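Local coordinates for putative secreted protein (Streptomyces sp. SirexAA-E, PDB 4PEY), which hydrolyses laminarin and laminarioligosaccharides as an exo-beta-1,3-glucanase of glycoside hydrolase family 55, releasing glucose and laminaribiose, at residues W412-V423 against V435-S446. The protein carries 1 engineered substitution. Sequence-based numbering, arbitrary orientation.
Sequences WETNRADYGVHV and VEHFNKYDVQWS. With BGC (beta-D-glucopyranose), chain B.
Gly420 lays its CA over the centre of the Phe438 ring, 3.5 Å from the centroid, a CH-pi contact at a corner of the chain where any CB would collide with Asp442 O; Ala417 O meets the edge of that ring. The broad indole of Trp445 is matched in the same way by a branched side chain: Val423 CB stands over its five-membered ring, 10° off the normal, and with CG1 anti to the backbone N (chi1 179°) both methyls spread across that one face. Were Trp445 an alanine, the Val423 methyls would probably lose the aromatic face they lie on, opening a gap beside them.

Asn439 suits its place because its amide both donates and accepts. ND2 lies over one face of the Trp412 indole, planes 41° apart, while donating to Trp412 O at 3.1 Å; OD1 takes the Ala417 N-H at 2.9 Å, from above the carbonyl plane, and Asn439 N in turn donates to Ala417 O. In the conformer modelled here, Arg416 forms a side-on salt bridge to Asp418. The Lys440 chain runs alongside that carboxylate, but its NZ bonds Tyr477.

Farther on, residues 421-423 and 443-445 pair as parallel strands whose short axes approach to 4.8 Å, neighbouring rungs of the family's beta-helix. His422 NE2 donates to Ser446 OG at 2.8 Å, in the plane of its ring, and Asp483 also bonds that hydroxyl.

At the other end Glu436 and His437 hold the glucose: its O3 donates to Glu436 OE1 and accepts from His437 NE2. Asp442 OD2 accepts from Phe438 N, and substrate-binding Arg403 bonds Asn415 O and His437 O. With the buried Asn439 amide paired at both ends, this is consistent with a firmly placed loop beside the sugar.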
ATOM      1  N   TRP A 412       7.711 -12.793 -19.305  1.00 15.60           N
ATOM      2  CA  TRP A 412       9.006 -12.152 -19.108  1.00 15.13           C
ATOM      3  C   TRP A 412       9.179 -10.935 -20.026  1.00 14.69           C
ATOM      4  O   TRP A 412       9.761  -9.922 -19.637  1.00 17.45           O
ATOM      5  CB  TRP A 412      10.131 -13.167 -19.335  1.00 13.98           C
ATOM      6  CG  TRP A 412      11.504 -12.634 -19.034  1.00 14.02           C
ATOM      7  CD1 TRP A 412      12.526 -12.461 -19.923  1.00 14.64           C
ATOM      8  CD2 TRP A 412      12.004 -12.205 -17.761  1.00 13.38           C
ATOM      9  NE1 TRP A 412      13.627 -11.956 -19.287  1.00 15.68           N
ATOM     10  CE2 TRP A 412      13.336 -11.779 -17.961  1.00 14.19           C
ATOM     11  CE3 TRP A 412      11.458 -12.139 -16.474  1.00 14.62           C
ATOM     12  CZ2 TRP A 412      14.134 -11.293 -16.921  1.00 14.38           C
ATOM     13  CZ3 TRP A 412      12.254 -11.657 -15.437  1.00 13.94           C
ATOM     14  CH2 TRP A 412      13.578 -11.243 -15.668  1.00 14.45           C
ATOM     15  N   GLU A 413       8.658 -11.033 -21.241  1.00 16.04           N
ATOM     16  CA  GLU A 413       8.659  -9.866 -22.109  0.53 16.50           C
ATOM     17  C   GLU A 413       7.264  -9.247 -22.228  1.00 16.55           C
ATOM     18  O   GLU A 413       7.149  -8.031 -22.307  1.00 14.84           O
ATOM     19  CB  GLU A 413       9.230 -10.218 -23.487  0.53 19.32           C
ATOM     20  CG  GLU A 413      10.766 -10.313 -23.494  0.53 21.48           C
ATOM     21  CD  GLU A 413      11.447  -9.120 -22.807  0.53 23.19           C
ATOM     22  OE1 GLU A 413      11.452  -8.003 -23.380  0.53 21.61           O
ATOM     23  OE2 GLU A 413      11.979  -9.299 -21.684  0.53 23.60           O
ATOM     24  N   THR A 414       6.211 -10.058 -22.175  1.00 15.82           N
ATOM     25  CA  THR A 414       4.840  -9.561 -22.351  1.00 16.05           C
ATOM     26  C   THR A 414       4.450  -8.455 -21.362  1.00 14.39           C
ATOM     27  O   THR A 414       3.853  -7.448 -21.770  1.00 16.28           O
ATOM     28  CB  THR A 414       3.829 -10.718 -22.259  1.00 16.66           C
ATOM     29  OG1 THR A 414       4.155 -11.693 -23.259  1.00 20.23           O
ATOM     30  CG2 THR A 414       2.399 -10.226 -22.487  1.00 17.98           C
ATOM     31  N   ASN A 415       4.789  -8.612 -20.085  1.00 13.26           N
ATOM     32  CA  ASN A 415       4.595  -7.499 -19.157  1.00 12.10           C
ATOM     33  C   ASN A 415       5.904  -7.095 -18.475  1.00 11.67           C
ATOM     34  O   ASN A 415       5.957  -6.854 -17.268  1.00 12.45           O
ATOM     35  CB  ASN A 415       3.485  -7.795 -18.115  1.00 11.90           C
ATOM     36  CG  ASN A 415       3.879  -8.816 -17.046  1.00 13.57           C
ATOM     37  OD1 ASN A 415       4.600  -9.773 -17.309  1.00 13.23           O
ATOM     38  ND2 ASN A 415       3.352  -8.625 -15.829  1.00 13.46           N
ATOM     39  N   ARG A 416       6.957  -6.978 -19.277  1.00 12.00           N
ATOM     40  CA  ARG A 416       8.242  -6.507 -18.787  0.53 11.69           C
ATOM     41  C   ARG A 416       8.108  -5.182 -18.040  1.00 11.53           C
ATOM     42  O   ARG A 416       7.443  -4.254 -18.523  1.00 12.99           O
ATOM     43  CB  ARG A 416       9.218  -6.342 -19.949  0.53 12.21           C
ATOM     44  CG  ARG A 416      10.545  -5.748 -19.534  0.53 11.85           C
ATOM     45  CD  ARG A 416      11.474  -5.596 -20.717  0.53 13.09           C
ATOM     46  NE  ARG A 416      12.728  -4.979 -20.316  0.53 12.69           N
ATOM     47  CZ  ARG A 416      13.711  -4.683 -21.156  0.53 15.20           C
ATOM     48  NH1 ARG A 416      14.826  -4.118 -20.704  0.53 16.88           N
ATOM     49  NH2 ARG A 416      13.577  -4.951 -22.450  0.53 17.39           N
ATOM     50  N   ALA A 417       8.733  -5.104 -16.873  1.00 11.59           N
ATOM     51  CA  ALA A 417       8.799  -3.872 -16.094  1.00 11.55           C
ATOM     52  C   ALA A 417      10.107  -3.927 -15.311  1.00 10.80           C
ATOM     53  O   ALA A 417      10.214  -4.665 -14.330  1.00 12.23           O
ATOM     54  CB  ALA A 417       7.582  -3.728 -15.164  1.00 12.69           C
ATOM     55  N   ASP A 418      11.115  -3.195 -15.776  1.00 11.64           N
ATOM     56  CA  ASP A 418      12.458  -3.345 -15.223  1.00 11.90           C
ATOM     57  C   ASP A 418      12.581  -2.842 -13.786  1.00 11.89           C
ATOM     58  O   ASP A 418      13.171  -3.514 -12.948  1.00 12.42           O
ATOM     59  CB  ASP A 418      13.491  -2.628 -16.102  1.00 14.50           C
ATOM     60  CG  ASP A 418      13.895  -3.444 -17.326  1.00 15.65           C
ATOM     61  OD1 ASP A 418      13.546  -4.644 -17.399  1.00 15.29           O
ATOM     62  OD2 ASP A 418      14.586  -2.886 -18.206  1.00 18.58           O
ATOM     63  N   TYR A 419      12.035  -1.662 -13.501  1.00 10.94           N
ATOM     64  CA  TYR A 419      12.293  -0.995 -12.222  1.00  9.44           C
ATOM     65  C   TYR A 419      10.988  -0.621 -11.522  1.00 10.73           C
ATOM     66  O   TYR A 419      10.078  -0.062 -12.142  1.00 11.49           O
ATOM     67  CB  TYR A 419      13.141   0.261 -12.436  1.00 11.29           C
ATOM     68  CG  TYR A 419      14.402   0.026 -13.242  1.00 12.07           C
ATOM     69  CD1 TYR A 419      15.491  -0.632 -12.689  1.00 14.29           C
ATOM     70  CD2 TYR A 419      14.497   0.464 -14.554  1.00 13.70           C
ATOM     71  CE1 TYR A 419      16.654  -0.850 -13.424  1.00 14.18           C
ATOM     72  CE2 TYR A 419      15.652   0.257 -15.296  1.00 14.69           C
ATOM     73  CZ  TYR A 419      16.728  -0.395 -14.728  1.00 15.43           C
ATOM     74  OH  TYR A 419      17.863  -0.600 -15.472  1.00 18.85           O
ATOM     75  N   GLY A 420      10.900  -0.916 -10.230  1.00 10.50           N
ATOM     76  CA  GLY A 420       9.695  -0.614  -9.473  1.00 10.66           C
ATOM     77  C   GLY A 420       9.675   0.817  -8.973  1.00 11.23           C
ATOM     78  O   GLY A 420       8.997   1.673  -9.535  1.00 13.08           O
ATOM     79  N   VAL A 421      10.440   1.080  -7.915  1.00 10.33           N
ATOM     80  CA  VAL A 421      10.521   2.405  -7.312  1.00 11.71           C
ATOM     81  C   VAL A 421      11.958   2.905  -7.358  1.00 12.38           C
ATOM     82  O   VAL A 421      12.891   2.160  -7.039  1.00 13.06           O
ATOM     83  CB  VAL A 421      10.028   2.390  -5.843  1.00 11.03           C
ATOM     84  CG1 VAL A 421      10.144   3.777  -5.205  1.00 13.40           C
ATOM     85  CG2 VAL A 421       8.589   1.867  -5.758  1.00 12.16           C
ATOM     86  N   HIS A 422      12.137   4.160  -7.759  1.00 11.09           N
ATOM     87  CA  HIS A 422      13.451   4.782  -7.740  1.00 10.21           C
ATOM     88  C   HIS A 422      13.351   6.063  -6.918  1.00 10.99           C
ATOM     89  O   HIS A 422      12.655   6.998  -7.318  1.00 11.97           O
ATOM     90  CB  HIS A 422      13.946   5.079  -9.157  1.00 12.90           C
ATOM     91  CG  HIS A 422      15.360   5.567  -9.210  1.00 14.21           C
ATOM     92  ND1 HIS A 422      15.920   6.125 -10.341  1.00 17.79           N
ATOM     93  CD2 HIS A 422      16.330   5.576  -8.265  1.00 14.22           C
ATOM     94  CE1 HIS A 422      17.178   6.449 -10.090  1.00 17.48           C
ATOM     95  NE2 HIS A 422      17.451   6.124  -8.838  1.00 16.10           N
ATOM     96  N   VAL A 423      14.009   6.090  -5.759  1.00 11.29           N
ATOM     97  CA  VAL A 423      13.994   7.279  -4.900  1.00 12.13           C
ATOM     98  C   VAL A 423      15.253   8.103  -5.129  1.00 11.83           C
ATOM     99  O   VAL A 423      16.364   7.661  -4.822  1.00 14.27           O
ATOM    100  CB  VAL A 423      13.900   6.930  -3.400  1.00 11.90           C
ATOM    101  CG1 VAL A 423      13.910   8.215  -2.564  1.00 12.84           C
ATOM    102  CG2 VAL A 423      12.644   6.123  -3.110  1.00 12.55           C
ATOM    103  N   VAL A 435       6.960  -4.125  -2.865  1.00 10.67           N
ATOM    104  CA  VAL A 435       7.337  -4.004  -4.279  1.00 10.26           C
ATOM    105  C   VAL A 435       7.769  -5.367  -4.803  1.00 10.47           C
ATOM    106  O   VAL A 435       8.641  -6.000  -4.199  1.00 12.44           O
ATOM    107  CB  VAL A 435       8.488  -2.980  -4.494  1.00 10.75           C
ATOM    108  CG1 VAL A 435       8.743  -2.764  -5.991  1.00 12.01           C
ATOM    109  CG2 VAL A 435       8.173  -1.647  -3.818  1.00 10.09           C
ATOM    110  N   GLU A 436       7.174  -5.822  -5.910  1.00  9.62           N
ATOM    111  CA  GLU A 436       7.368  -7.217  -6.353  1.00 10.38           C
ATOM    112  C   GLU A 436       7.461  -7.469  -7.851  1.00 11.20           C
ATOM    113  O   GLU A 436       6.710  -6.880  -8.640  1.00 11.32           O
ATOM    114  CB  GLU A 436       6.225  -8.102  -5.853  1.00 10.45           C
ATOM    115  CG  GLU A 436       5.887  -8.015  -4.379  1.00 10.42           C
ATOM    116  CD  GLU A 436       4.832  -9.030  -4.039  1.00 11.18           C
ATOM    117  OE1 GLU A 436       3.659  -8.801  -4.422  1.00 12.31           O
ATOM    118  OE2 GLU A 436       5.186 -10.083  -3.451  1.00 12.30           O
ATOM    119  N   HIS A 437       8.382  -8.377  -8.199  1.00 11.15           N
ATOM    120  CA  HIS A 437       8.447  -9.121  -9.464  1.00  9.94           C
ATOM    121  C   HIS A 437       9.071  -8.378 -10.651  1.00 10.95           C
ATOM    122  O   HIS A 437       8.965  -8.848 -11.784  1.00 12.18           O
ATOM    123  CB  HIS A 437       7.055  -9.628  -9.886  1.00 12.30           C
ATOM    124  CG  HIS A 437       6.322 -10.383  -8.818  1.00 12.21           C
ATOM    125  ND1 HIS A 437       6.879 -11.433  -8.113  1.00 12.73           N
ATOM    126  CD2 HIS A 437       5.059 -10.239  -8.341  1.00 11.36           C
ATOM    127  CE1 HIS A 437       5.996 -11.894  -7.244  1.00 13.09           C
ATOM    128  NE2 HIS A 437       4.887 -11.185  -7.358  1.00 13.34           N
ATOM    129  N   PHE A 438       9.760  -7.264 -10.406  1.00 10.81           N
ATOM    130  CA  PHE A 438      10.345  -6.493 -11.507  1.00 10.64           C
ATOM    131  C   PHE A 438      11.525  -7.218 -12.160  1.00 11.10           C
ATOM    132  O   PHE A 438      12.180  -8.061 -11.529  1.00 12.64           O
ATOM    133  CB  PHE A 438      10.711  -5.093 -10.998  1.00 12.14           C
ATOM    134  CG  PHE A 438       9.491  -4.295 -10.708  1.00 10.86           C
ATOM    135  CD1 PHE A 438       8.917  -3.505 -11.696  1.00 11.47           C
ATOM    136  CD2 PHE A 438       8.821  -4.452  -9.500  1.00 11.20           C
ATOM    137  CE1 PHE A 438       7.732  -2.836 -11.461  1.00 11.66           C
ATOM    138  CE2 PHE A 438       7.630  -3.798  -9.263  1.00 12.04           C
ATOM    139  CZ  PHE A 438       7.079  -2.990 -10.248  1.00 11.95           C
ATOM    140  N   ASN A 439      11.755  -6.944 -13.442  1.00 10.77           N
ATOM    141  CA  ASN A 439      12.797  -7.676 -14.169  1.00 12.07           C
ATOM    142  C   ASN A 439      14.199  -7.321 -13.671  1.00 13.69           C
ATOM    143  O   ASN A 439      15.112  -8.145 -13.763  1.00 13.88           O
ATOM    144  CB  ASN A 439      12.716  -7.427 -15.690  1.00 13.27           C
ATOM    145  CG  ASN A 439      11.409  -7.909 -16.309  1.00 13.09           C
ATOM    146  OD1 ASN A 439      10.335  -7.407 -15.984  1.00 14.12           O
ATOM    147  ND2 ASN A 439      11.504  -8.849 -17.249  1.00 14.65           N
ATOM    148  N   LYS A 440      14.369  -6.104 -13.152  1.00 12.69           N
ATOM    149  CA  LYS A 440      15.655  -5.672 -12.609  1.00 11.81           C
ATOM    150  C   LYS A 440      15.499  -5.243 -11.141  1.00 12.66           C
ATOM    151  O   LYS A 440      14.976  -6.023 -10.344  1.00 13.64           O
ATOM    152  CB  LYS A 440      16.256  -4.575 -13.494  1.00 13.62           C
ATOM    153  CG  LYS A 440      16.472  -5.087 -14.926  1.00 14.23           C
ATOM    154  CD  LYS A 440      17.266  -4.138 -15.795  1.00 15.64           C
ATOM    155  CE  LYS A 440      17.462  -4.740 -17.188  1.00 18.64           C
ATOM    156  NZ  LYS A 440      18.202  -6.039 -17.140  1.00 26.42           N
ATOM    157  N   TYR A 441      15.961  -4.049 -10.766  1.00 12.08           N
ATOM    158  CA  TYR A 441      15.873  -3.621  -9.367  1.00 11.46           C
ATOM    159  C   TYR A 441      14.448  -3.251  -8.973  1.00 11.83           C
ATOM    160  O   TYR A 441      13.883  -2.292  -9.510  1.00 11.52           O
ATOM    161  CB  TYR A 441      16.761  -2.400  -9.089  1.00 12.85           C
ATOM    162  CG  TYR A 441      18.246  -2.588  -9.270  1.00 13.07           C
ATOM    163  CD1 TYR A 441      18.960  -3.482  -8.482  1.00 14.64           C
ATOM    164  CD2 TYR A 441      18.948  -1.828 -10.196  1.00 14.38           C
ATOM    165  CE1 TYR A 441      20.332  -3.634  -8.633  1.00 15.90           C
ATOM    166  CE2 TYR A 441      20.311  -1.966 -10.349  1.00 16.00           C
ATOM    167  CZ  TYR A 441      20.999  -2.876  -9.568  1.00 17.61           C
ATOM    168  OH  TYR A 441      22.362  -3.010  -9.725  1.00 20.13           O
ATOM    169  N   ASP A 442      13.875  -3.959  -8.005  1.00 11.32           N
ATOM    170  CA  ASP A 442      12.540  -3.591  -7.540  1.00 11.07           C
ATOM    171  C   ASP A 442      12.554  -2.203  -6.901  1.00 11.85           C
ATOM    172  O   ASP A 442      11.709  -1.374  -7.226  1.00 11.70           O
ATOM    173  CB  ASP A 442      12.003  -4.644  -6.576  1.00 11.79           C
ATOM    174  CG  ASP A 442      12.123  -6.043  -7.140  1.00 12.65           C
ATOM    175  OD1 ASP A 442      13.259  -6.568  -7.142  1.00 13.07           O
ATOM    176  OD2 ASP A 442      11.098  -6.615  -7.592  1.00 11.99           O
ATOM    177  N   VAL A 443      13.512  -1.953  -6.011  1.00 10.66           N
ATOM    178  CA  VAL A 443      13.692  -0.633  -5.412  1.00 11.23           C
ATOM    179  C   VAL A 443      15.145  -0.202  -5.552  1.00 11.34           C
ATOM    180  O   VAL A 443      16.060  -0.987  -5.269  1.00 12.52           O
ATOM    181  CB  VAL A 443      13.293  -0.615  -3.907  1.00 10.45           C
ATOM    182  CG1 VAL A 443      13.644   0.728  -3.256  1.00 11.53           C
ATOM    183  CG2 VAL A 443      11.805  -0.908  -3.748  1.00 10.96           C
ATOM    184  N   GLN A 444      15.338   1.035  -6.005  1.00 11.53           N
ATOM    185  CA  GLN A 444      16.655   1.644  -6.023  0.64 11.66           C
ATOM    186  C   GLN A 444      16.583   2.974  -5.275  1.00 11.90           C
ATOM    187  O   GLN A 444      15.650   3.750  -5.456  1.00 13.34           O
ATOM    188  CB  GLN A 444      17.147   1.843  -7.461  0.64 11.11           C
ATOM    189  CG  GLN A 444      18.519   2.491  -7.554  0.64 12.58           C
ATOM    190  CD  GLN A 444      19.069   2.513  -8.969  0.64 13.41           C
ATOM    191  OE1 GLN A 444      18.346   2.274  -9.936  0.64 14.34           O
ATOM    192  NE2 GLN A 444      20.359   2.805  -9.095  0.64 15.45           N
ATOM    193  N   TRP A 445      17.569   3.218  -4.419  1.00 12.43           N
ATOM    194  CA  TRP A 445      17.587   4.426  -3.606  1.00 12.14           C
ATOM    195  C   TRP A 445      18.881   5.174  -3.872  1.00 13.03           C
ATOM    196  O   TRP A 445      19.961   4.670  -3.557  1.00 14.51           O
ATOM    197  CB  TRP A 445      17.456   4.080  -2.119  1.00 12.63           C
ATOM    198  CG  TRP A 445      16.729   5.112  -1.305  1.00 10.86           C
ATOM    199  CD1 TRP A 445      17.151   6.385  -1.012  1.00 12.62           C
ATOM    200  CD2 TRP A 445      15.464   4.949  -0.658  1.00 11.46           C
ATOM    201  NE1 TRP A 445      16.219   7.023  -0.227  1.00 11.99           N
ATOM    202  CE2 TRP A 445      15.175   6.164   0.007  1.00 11.82           C
ATOM    203  CE3 TRP A 445      14.548   3.895  -0.576  1.00 11.44           C
ATOM    204  CZ2 TRP A 445      14.004   6.353   0.747  1.00 12.30           C
ATOM    205  CZ3 TRP A 445      13.378   4.083   0.164  1.00 13.29           C
ATOM    206  CH2 TRP A 445      13.120   5.305   0.817  1.00 13.75           C
ATOM    207  N   SER A 446      18.756   6.358  -4.474  1.00 13.72           N
ATOM    208  CA  SER A 446      19.899   7.173  -4.876  1.00 14.85           C
ATOM    209  C   SER A 446      20.014   8.433  -4.027  1.00 14.84           C
ATOM    210  O   SER A 446      21.072   9.059  -3.971  1.00 16.77           O
ATOM    211  CB  SER A 446      19.783   7.566  -6.351  1.00 16.80           C
ATOM    212  OG  SER A 446      19.688   6.414  -7.178  1.00 18.63           O
TER
HETATM  213  C2  BGC B   3       3.075 -12.827  -3.977  0.51 14.11           C
HETATM  214  C3  BGC B   3       2.079 -12.043  -4.827  0.51 15.30           C
HETATM  215  C4  BGC B   3       1.431 -12.971  -5.843  0.51 16.26           C
HETATM  216  C5  BGC B   3       0.785 -14.144  -5.124  0.51 17.33           C
HETATM  217  C6  BGC B   3       0.095 -15.073  -6.111  0.51 20.52           C
HETATM  218  C1  BGC B   3       2.480 -14.136  -3.453  0.51 15.90           C
HETATM  219  O2  BGC B   3       3.511 -12.012  -2.898  0.51 14.78           O
HETATM  220  O3  BGC B   3       2.747 -11.004  -5.510  0.51 15.27           O
HETATM  221  O4  BGC B   3       0.480 -12.275  -6.614  0.51 15.41           O
HETATM  222  O5  BGC B   3       1.801 -14.861  -4.463  0.51 18.46           O
HETATM  223  O6  BGC B   3       1.068 -15.754  -6.870  0.51 26.24           O
HETATM  224  O   HOH W   1      14.027   0.513  -9.185  1.00 14.35           O